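Local structure of possible HxlR family transcriptional factor (Thermoplasma volcanium, 3DF8) at residues L100-I103 / S104-R108; L5-D9 / T10-I14; L60-R63 / I64-I68. The protein probably binds DNA as a dimeric winged helix-turn-helix transcriptional regulator of the HxlR family. All coordinates share one frame; numbering follows the deposited sequence. Where two conformers were deposited one is given.

Contact 1. Residues L100-I103 / S104-R108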
loop_
_atom_site.group_PDB
_atom_site.type_symbol
_atom_site.label_atom_id
_atom_site.label_comp_id
_atom_site.label_asym_id
_atom_site.label_seq_id
_atom_site.Cartn_x
_atom_site.Cartn_y
_atom_site.Cartn_z
ATOM N N LEU A 100 4.733 6.299 1.706
ATOM C CA LEU A 100 6.077 5.794 1.959
ATOM C C LEU A 100 6.934 6.727 2.833
ATOM O O LEU A 100 7.681 6.246 3.700
ATOM C CB LEU A 100 6.783 5.370 0.661
ATOM C CG LEU A 100 6.072 4.207 -0.069
ATOM C CD1 LEU A 100 6.878 3.817 -1.309
ATOM C CD2 LEU A 100 5.787 2.964 0.798
ATOM N N GLN A 101 6.828 8.046 2.614
ATOM C CA GLN A 101 7.489 9.008 3.447
ATOM C C GLN A 101 7.098 8.747 4.908
ATOM O O GLN A 101 7.974 8.638 5.773
ATOM C CB GLN A 101 7.113 10.422 3.008
ATOM C CG GLN A 101 7.770 11.537 3.813
ATOM C CD GLN A 101 7.409 12.895 3.258
ATOM O OE1 GLN A 101 6.224 13.264 3.212
ATOM N NE2 GLN A 101 8.414 13.648 2.817
ATOM N N TYR A 102 5.794 8.609 5.165
ATOM C CA TYR A 102 5.373 8.493 6.561
ATOM C C TYR A 102 5.825 7.153 7.127
ATOM O O TYR A 102 6.251 7.087 8.269
ATOM C CB TYR A 102 3.882 8.664 6.771
ATOM C CG TYR A 102 3.563 8.712 8.252
ATOM C CD1 TYR A 102 4.151 9.672 9.073
ATOM C CD2 TYR A 102 2.677 7.808 8.836
ATOM C CE1 TYR A 102 3.879 9.740 10.447
ATOM C CE2 TYR A 102 2.403 7.864 10.221
ATOM C CZ TYR A 102 2.986 8.825 11.008
ATOM O OH TYR A 102 2.724 8.920 12.368
ATOM N N ILE A 103 5.743 6.098 6.329
ATOM C CA ILE A 103 6.288 4.802 6.714
ATOM C C ILE A 103 7.753 4.910 7.159
ATOM O O ILE A 103 8.145 4.291 8.162
ATOM C CB ILE A 103 6.122 3.771 5.592
ATOM C CG1 ILE A 103 4.649 3.362 5.514
ATOM C CG2 ILE A 103 6.953 2.524 5.852
ATOM C CD1 ILE A 103 4.350 2.455 4.334
ATOM N N SER A 104 8.552 5.680 6.429
ATOM C CA SER A 104 9.953 5.812 6.788
ATOM C C SER A 104 10.070 6.469 8.156
ATOM O O SER A 104 10.945 6.095 8.947
ATOM C CB SER A 104 10.759 6.550 5.710
ATOM O OG SER A 104 10.293 7.865 5.524
ATOM N N VAL A 105 9.192 7.437 8.446
ATOM C CA VAL A 105 9.161 8.096 9.766
ATOM C C VAL A 105 8.813 7.064 10.846
ATOM O O VAL A 105 9.492 6.976 11.873
ATOM C CB VAL A 105 8.159 9.279 9.799
ATOM C CG1 VAL A 105 7.913 9.796 11.253
ATOM C CG2 VAL A 105 8.621 10.418 8.871
ATOM N N LEU A 106 7.756 6.297 10.626
ATOM C CA LEU A 106 7.405 5.206 11.561
ATOM C C LEU A 106 8.540 4.213 11.808
ATOM O O LEU A 106 8.757 3.795 12.952
ATOM C CB LEU A 106 6.171 4.464 11.082
ATOM C CG LEU A 106 4.850 5.222 11.059
ATOM C CD1 LEU A 106 3.827 4.336 10.354
ATOM C CD2 LEU A 106 4.346 5.563 12.433
ATOM N N ASP A 107 9.278 3.863 10.757
ATOM C CA ASP A 107 10.373 2.894 10.860
ATOM C C ASP A 107 11.499 3.371 11.769
ATOM O O ASP A 107 12.238 2.561 12.320
ATOM C CB ASP A 107 10.926 2.572 9.471
ATOM C CG ASP A 107 9.970 1.719 8.646
ATOM O OD1 ASP A 107 9.061 1.082 9.249
ATOM O OD2 ASP A 107 10.153 1.661 7.410
ATOM N N ARG A 108 11.597 4.682 11.937
ATOM C CA ARG A 108 12.582 5.282 12.842
ATOM C C ARG A 108 12.091 5.287 14.292
ATOM O O ARG A 108 12.887 5.466 15.228
ATOM C CB ARG A 108 12.901 6.714 12.406
ATOM C CG ARG A 108 13.559 6.854 11.041
ATOM C CD ARG A 108 15.060 6.494 11.031
ATOM N NE ARG A 108 15.772 6.794 12.276
ATOM C CZ ARG A 108 16.337 7.964 12.582
ATOM N NH1 ARG A 108 16.261 9.002 11.748
ATOM N NH2 ARG A 108 16.968 8.101 13.741
#

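Contact 2. Residues L5-D9 / T10-I14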
loop_
_atom_site.group_PDB
_atom_site.type_symbol
_atom_site.label_atom_id
_atom_site.label_comp_id
_atom_site.label_asym_id
_atom_site.label_seq_id
_atom_site.Cartn_x
_atom_site.Cartn_y
_atom_site.Cartn_z
ATOM N N LEU A 5 -15.183 3.230 1.914
ATOM C CA LEU A 5 -14.236 3.962 2.764
ATOM C C LEU A 5 -14.486 5.480 2.749
ATOM O O LEU A 5 -14.507 6.103 1.700
ATOM C CB LEU A 5 -12.774 3.645 2.379
ATOM C CG LEU A 5 -12.570 2.204 1.934
ATOM C CD1 LEU A 5 -11.233 2.064 1.239
ATOM C CD2 LEU A 5 -12.703 1.294 3.151
ATOM N N ARG A 6 -14.680 6.054 3.927
ATOM C CA ARG A 6 -14.949 7.480 4.059
ATOM C C ARG A 6 -13.706 8.276 3.658
ATOM O O ARG A 6 -12.618 8.023 4.171
ATOM C CB ARG A 6 -15.323 7.799 5.510
ATOM C CG ARG A 6 -15.525 9.282 5.808
ATOM C CD ARG A 6 -16.496 9.882 4.861
ATOM N NE ARG A 6 -17.852 9.338 4.979
ATOM C CZ ARG A 6 -18.885 9.788 4.268
ATOM N NH1 ARG A 6 -20.072 9.234 4.411
ATOM N NH2 ARG A 6 -18.724 10.796 3.412
ATOM N N TYR A 7 -13.885 9.240 2.752
ATOM C CA TYR A 7 -12.791 10.127 2.363
ATOM C C TYR A 7 -13.376 11.537 2.223
ATOM O O TYR A 7 -13.846 11.919 1.152
ATOM C CB TYR A 7 -12.149 9.659 1.048
ATOM C CG TYR A 7 -10.965 10.472 0.573
ATOM C CD1 TYR A 7 -10.112 11.104 1.473
ATOM C CD2 TYR A 7 -10.674 10.575 -0.787
ATOM C CE1 TYR A 7 -9.001 11.835 1.020
ATOM C CE2 TYR A 7 -9.581 11.289 -1.235
ATOM C CZ TYR A 7 -8.751 11.921 -0.339
ATOM O OH TYR A 7 -7.680 12.655 -0.799
ATOM N N GLY A 8 -13.391 12.295 3.323
ATOM C CA GLY A 8 -14.023 13.618 3.278
ATOM C C GLY A 8 -15.515 13.456 3.036
ATOM O O GLY A 8 -16.167 12.624 3.654
ATOM N N ASP A 9 -16.059 14.222 2.104
ATOM C CA ASP A 9 -17.486 14.195 1.799
ATOM C C ASP A 9 -17.856 13.020 0.885
ATOM O O ASP A 9 -19.009 12.906 0.480
ATOM C CB ASP A 9 -17.856 15.522 1.156
ATOM C CG ASP A 9 -19.379 15.759 1.067
ATOM O OD1 ASP A 9 -20.149 15.410 2.004
ATOM O OD2 ASP A 9 -19.790 16.337 0.050
ATOM N N THR A 10 -16.880 12.182 0.535
ATOM C CA THR A 10 -17.075 11.125 -0.456
ATOM C C THR A 10 -16.861 9.749 0.191
ATOM O O THR A 10 -16.264 9.643 1.283
ATOM C CB THR A 10 -16.087 11.246 -1.664
ATOM O OG1 THR A 10 -14.779 10.780 -1.266
ATOM C CG2 THR A 10 -16.033 12.689 -2.207
ATOM N N GLU A 11 -17.345 8.704 -0.469
ATOM C CA GLU A 11 -16.928 7.352 -0.085
ATOM C C GLU A 11 -16.245 6.662 -1.266
ATOM O O GLU A 11 -16.712 6.750 -2.407
ATOM C CB GLU A 11 -18.107 6.534 0.448
ATOM C CG GLU A 11 -18.674 7.047 1.762
ATOM C CD GLU A 11 -19.917 6.277 2.176
ATOM O OE1 GLU A 11 -20.987 6.510 1.552
ATOM O OE2 GLU A 11 -19.836 5.450 3.117
ATOM N N ILE A 12 -15.145 5.987 -0.970
ATOM C CA ILE A 12 -14.365 5.263 -1.973
ATOM C C ILE A 12 -14.858 3.814 -1.900
ATOM O O ILE A 12 -14.941 3.247 -0.800
ATOM C CB ILE A 12 -12.849 5.329 -1.638
ATOM C CG1 ILE A 12 -12.378 6.802 -1.528
ATOM C CG2 ILE A 12 -12.013 4.469 -2.653
ATOM C CD1 ILE A 12 -10.959 6.974 -0.896
ATOM N N CYS A 13 -15.175 3.260 -3.068
ATOM C CA CYS A 13 -15.624 1.895 -3.197
ATOM C C CYS A 13 -14.470 0.999 -3.668
ATOM O O CYS A 13 -13.868 1.264 -4.720
ATOM C CB CYS A 13 -16.777 1.843 -4.204
ATOM S SG CYS A 13 -17.616 0.271 -4.221
ATOM N N ILE A 14 -14.155 -0.035 -2.881
ATOM C CA ILE A 14 -13.154 -1.041 -3.252
ATOM C C ILE A 14 -13.739 -2.451 -3.131
ATOM O O ILE A 14 -14.252 -2.850 -2.079
ATOM C CB ILE A 14 -11.869 -0.980 -2.348
ATOM C CG1 ILE A 14 -11.227 0.428 -2.385
ATOM C CG2 ILE A 14 -10.858 -2.125 -2.697
ATOM C CD1 ILE A 14 -10.387 0.711 -3.620
#

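Contact 3. Residues L60-R63 / I64-I68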
loop_
_atom_site.group_PDB
_atom_site.type_symbol
_atom_site.label_atom_id
_atom_site.label_comp_id
_atom_site.label_asym_id
_atom_site.label_seq_id
_atom_site.Cartn_x
_atom_site.Cartn_y
_atom_site.Cartn_z
ATOM N N LEU A 60 10.837 -10.101 -9.276
ATOM C CA LEU A 60 10.825 -8.842 -10.026
ATOM C C LEU A 60 10.153 -9.021 -11.382
ATOM O O LEU A 60 9.349 -8.178 -11.794
ATOM C CB LEU A 60 12.211 -8.234 -10.185
ATOM C CG LEU A 60 12.326 -6.907 -10.975
ATOM C CD1 LEU A 60 11.464 -5.799 -10.405
ATOM C CD2 LEU A 60 13.788 -6.455 -11.044
ATOM N N SER A 61 10.477 -10.106 -12.057
ATOM C CA SER A 61 9.923 -10.373 -13.393
ATOM C C SER A 61 8.395 -10.586 -13.292
ATOM O O SER A 61 7.626 -10.073 -14.124
ATOM C CB SER A 61 10.611 -11.613 -13.986
ATOM O OG SER A 61 10.043 -11.898 -15.248
ATOM N N ARG A 62 7.960 -11.327 -12.275
ATOM C CA ARG A 62 6.534 -11.645 -12.087
ATOM C C ARG A 62 5.752 -10.371 -11.784
ATOM O O ARG A 62 4.658 -10.161 -12.322
ATOM C CB ARG A 62 6.322 -12.684 -10.974
ATOM C CG ARG A 62 4.873 -13.173 -10.861
ATOM C CD ARG A 62 4.647 -14.206 -9.753
ATOM N NE ARG A 62 3.430 -13.901 -9.001
ATOM C CZ ARG A 62 2.806 -14.716 -8.155
ATOM N NH1 ARG A 62 3.247 -15.954 -7.932
ATOM N NH2 ARG A 62 1.718 -14.280 -7.529
ATOM N N ARG A 63 6.320 -9.510 -10.933
ATOM C CA ARG A 63 5.634 -8.247 -10.609
ATOM C C ARG A 63 5.582 -7.265 -11.788
ATOM O O ARG A 63 4.549 -6.618 -12.036
ATOM C CB ARG A 63 6.275 -7.527 -9.409
ATOM C CG ARG A 63 6.206 -8.265 -8.110
ATOM C CD ARG A 63 4.821 -8.410 -7.517
ATOM N NE ARG A 63 5.056 -8.858 -6.160
ATOM C CZ ARG A 63 5.158 -10.148 -5.829
ATOM N NH1 ARG A 63 4.935 -11.098 -6.750
ATOM N NH2 ARG A 63 5.441 -10.491 -4.586
ATOM N N ILE A 64 6.672 -7.221 -12.553
ATOM C CA ILE A 64 6.728 -6.394 -13.748
ATOM C C ILE A 64 5.643 -6.871 -14.725
ATOM O O ILE A 64 4.940 -6.038 -15.286
ATOM C CB ILE A 64 8.147 -6.398 -14.368
ATOM C CG1 ILE A 64 9.021 -5.438 -13.527
ATOM C CG2 ILE A 64 8.089 -5.965 -15.862
ATOM C CD1 ILE A 64 10.451 -5.230 -14.088
ATOM N N LYS A 65 5.491 -8.176 -14.909
ATOM C CA LYS A 65 4.467 -8.661 -15.843
ATOM C C LYS A 65 3.078 -8.212 -15.360
ATOM O O LYS A 65 2.242 -7.786 -16.174
ATOM C CB LYS A 65 4.509 -10.169 -15.936
ATOM C CG LYS A 65 3.389 -10.732 -16.769
ATOM C CD LYS A 65 3.375 -12.234 -16.718
ATOM C CE LYS A 65 2.041 -12.735 -17.261
ATOM N NZ LYS A 65 1.831 -12.180 -18.628
ATOM N N ASP A 66 2.838 -8.299 -14.049
ATOM C CA ASP A 66 1.497 -8.011 -13.540
ATOM C C ASP A 66 1.297 -6.512 -13.709
ATOM O O ASP A 66 0.179 -6.060 -13.986
ATOM C CB ASP A 66 1.347 -8.372 -12.058
ATOM C CG ASP A 66 1.291 -9.860 -11.803
ATOM O OD1 ASP A 66 0.956 -10.632 -12.733
ATOM O OD2 ASP A 66 1.563 -10.212 -10.625
ATOM N N LEU A 67 2.378 -5.759 -13.496
ATOM C CA LEU A 67 2.291 -4.300 -13.645
ATOM C C LEU A 67 2.043 -3.850 -15.086
ATOM O O LEU A 67 1.315 -2.875 -15.327
ATOM C CB LEU A 67 3.522 -3.583 -13.053
ATOM C CG LEU A 67 3.588 -3.536 -11.528
ATOM C CD1 LEU A 67 5.071 -3.233 -11.074
ATOM C CD2 LEU A 67 2.605 -2.608 -10.851
ATOM N N ILE A 68 2.675 -4.538 -16.031
ATOM C CA ILE A 68 2.432 -4.300 -17.470
ATOM C C ILE A 68 0.967 -4.659 -17.798
ATOM O O ILE A 68 0.247 -3.890 -18.440
ATOM C CB ILE A 68 3.406 -5.126 -18.315
ATOM C CG1 ILE A 68 4.835 -4.592 -18.155
ATOM C CG2 ILE A 68 2.958 -5.123 -19.809
ATOM C CD1 ILE A 68 5.910 -5.513 -18.801
HETATM O O HOH W 1 3.314 -11.083 -8.952
HETATM O O HOH W 2 3.065 -12.191 -13.251
#

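Contact 1. Residues L100-I103 / S104-R108
Leu106 lies over one face of the Tyr102 ring, one helical turn further on. Its CG is 4.1 Å from the ring centroid, 28° off the ring normal, a CH-pi contact. The branch sits over the CD2-CE2 side of the ring, with Leu106 CG 3.7 Å from Tyr102 CE2. Leu106 CD2 reaches further out and is 3.7 Å from both Tyr102 CE2 and Tyr102 OH. Tyr102 has its CG anti to the backbone N (chi1 -173°), which swings the ring forward along the helix over the next turn. The phenol OH is hydrogen-bonded to Asn91 of the second subunit.

These residues belong to the last turns of helix 87-108, the C-terminal helix that follows the wing strands. The helix runs against the second subunit, as expected for the dimerisation helix of an HxlR-type regulator. Regular i to i+4 backbone bonds carry it. That from Leu106 N to Tyr102 O is 2.9 Å long and nearly straight at 169°. Gln101 O accepts from Val105 N. In the conformer given, Ser104 OG also comes unusually close to Gln101 O, 2.5 Å, so this detail is doubtful.

Ile103 and Asp107 lie side by side, with Ile103 CG2 3.7 Å from Asp107 OD2. The carboxylate is held across the interface by Ser19 and the backbone N of Val20 of the second subunit, and Ile103 packs on the same Ser19.

Packing is looser on the Val105 side. Val105 is exposed and meets the ring obliquely, with its CB 4.1 Å from Tyr102 CD1. Gln101 points away from the following turn and packs on Tyr7 of the second subunit.

Contact 2. Residues L5-D9 / T10-I14
Thr10 and Tyr7 close the turn of a beta hairpin made of strands 3-7 and 10-14. Tyr7 N gives a 2.8 Å bond to Thr10 O. In return Tyr7 O takes two donors from Thr10. The hydroxyl OG1 donates at 2.8 Å, in the carbonyl plane and on a lone pair. The backbone N of Thr10 comes from above that plane, at 3.1 Å. A chi1 of 77° turns Thr10 OG1 back toward Tyr7 O. The turn from Tyr7 to Thr10 is type II', with Gly8 at the positive-phi position.

Glu11 pairs with Arg6 on the other face from Tyr7 and Thr10. Its CG lies 3.7 Å above the centre of the Arg6 guanidinium. The carboxylate and guanidinium planes are stacked, 6° apart. Glu11 OE2 is 4.0 Å from Arg6 NH1 and well out of the guanidinium plane, so the two attract as charges without a hydrogen bond. Bends at chi2 and chi3 curl Arg6 back over the turn, where NH2 donates to Gly8 O at 3.2 Å.

Ile12 forms a hydrogen-bonded pair with Leu5. Ile12 CD1 lies against Tyr7, 3.5 Å from Tyr7 CB, and meets the ring obliquely. Ile14 closes the row, with its CG1 4.0 Å from Leu5 CD1.

The hairpin arm thus has two chemical faces. Leu5, Tyr7 and Ile12, with Ile14 beside them, make a largely apolar side, which Thr10 ends at the turn. This side packs on Met97, Leu100 and Gln101 of the second subunit. Arg6 and Glu11 put charge on the reverse, where the charges attract through stacked planes, without a salt bridge.

Contact 3. Residues L60-R63 / I64-I68
Arg62 and Asp66 face each other one helical turn apart, but water joins them. In the conformer given, Arg62 NE is 4.4 Å from Asp66 OD2, near the guanidinium plane yet beyond a salt bridge. One water fills the gap. It accepts from Arg62 NE at 2.8 Å and also from Arg63 NH1. It donates to Asp66 OD2 at 2.6 Å. A second water donates to Asp66 OD1 and to Arg62 O, which also accepts from Asp66 N. Both carboxylate oxygens are therefore hydrogen-bonded, and these surroundings may favour the charged form.

On the buried side Leu60 crosses Ile64, with their CD1 atoms 3.9 Å apart. Leu60 CG is anti to the backbone N (chi1 179°), which directs its CD1 onto Ile64.

Further out, Arg63 NE donates to Lys27 O, which helps to hold the guanidinium beside the first water. Leu60 packs on Ile32 and Ile48, and Leu67 on Ile32 and Val73. These contacts set helix 57-69 against helices 29-36 and 45-50 and the first wing strand. Its place after helix 45-50 is that of the recognition helix in a winged helix-turn-helix domain.

The three contacts follow one another along the chain as 5-14, 60-68 and 100-108, and none touches another within the subunit. Contacts 1 and 2 both touch the second subunit. Their centres are 25 Å apart in one chain, but the C-terminal helix of each chain meets the hairpin of its partner. Contact 3 touches no other chain of the assembly. It lies about 26 Å from contact 1 and 29 Å from contact 2, centre to centre, across the chain's centre from both. This separates the probable DNA-reading helix from the dimer contacts. An acetate, probably from crystallisation, lies about 3 Å from the Tyr7 side chain.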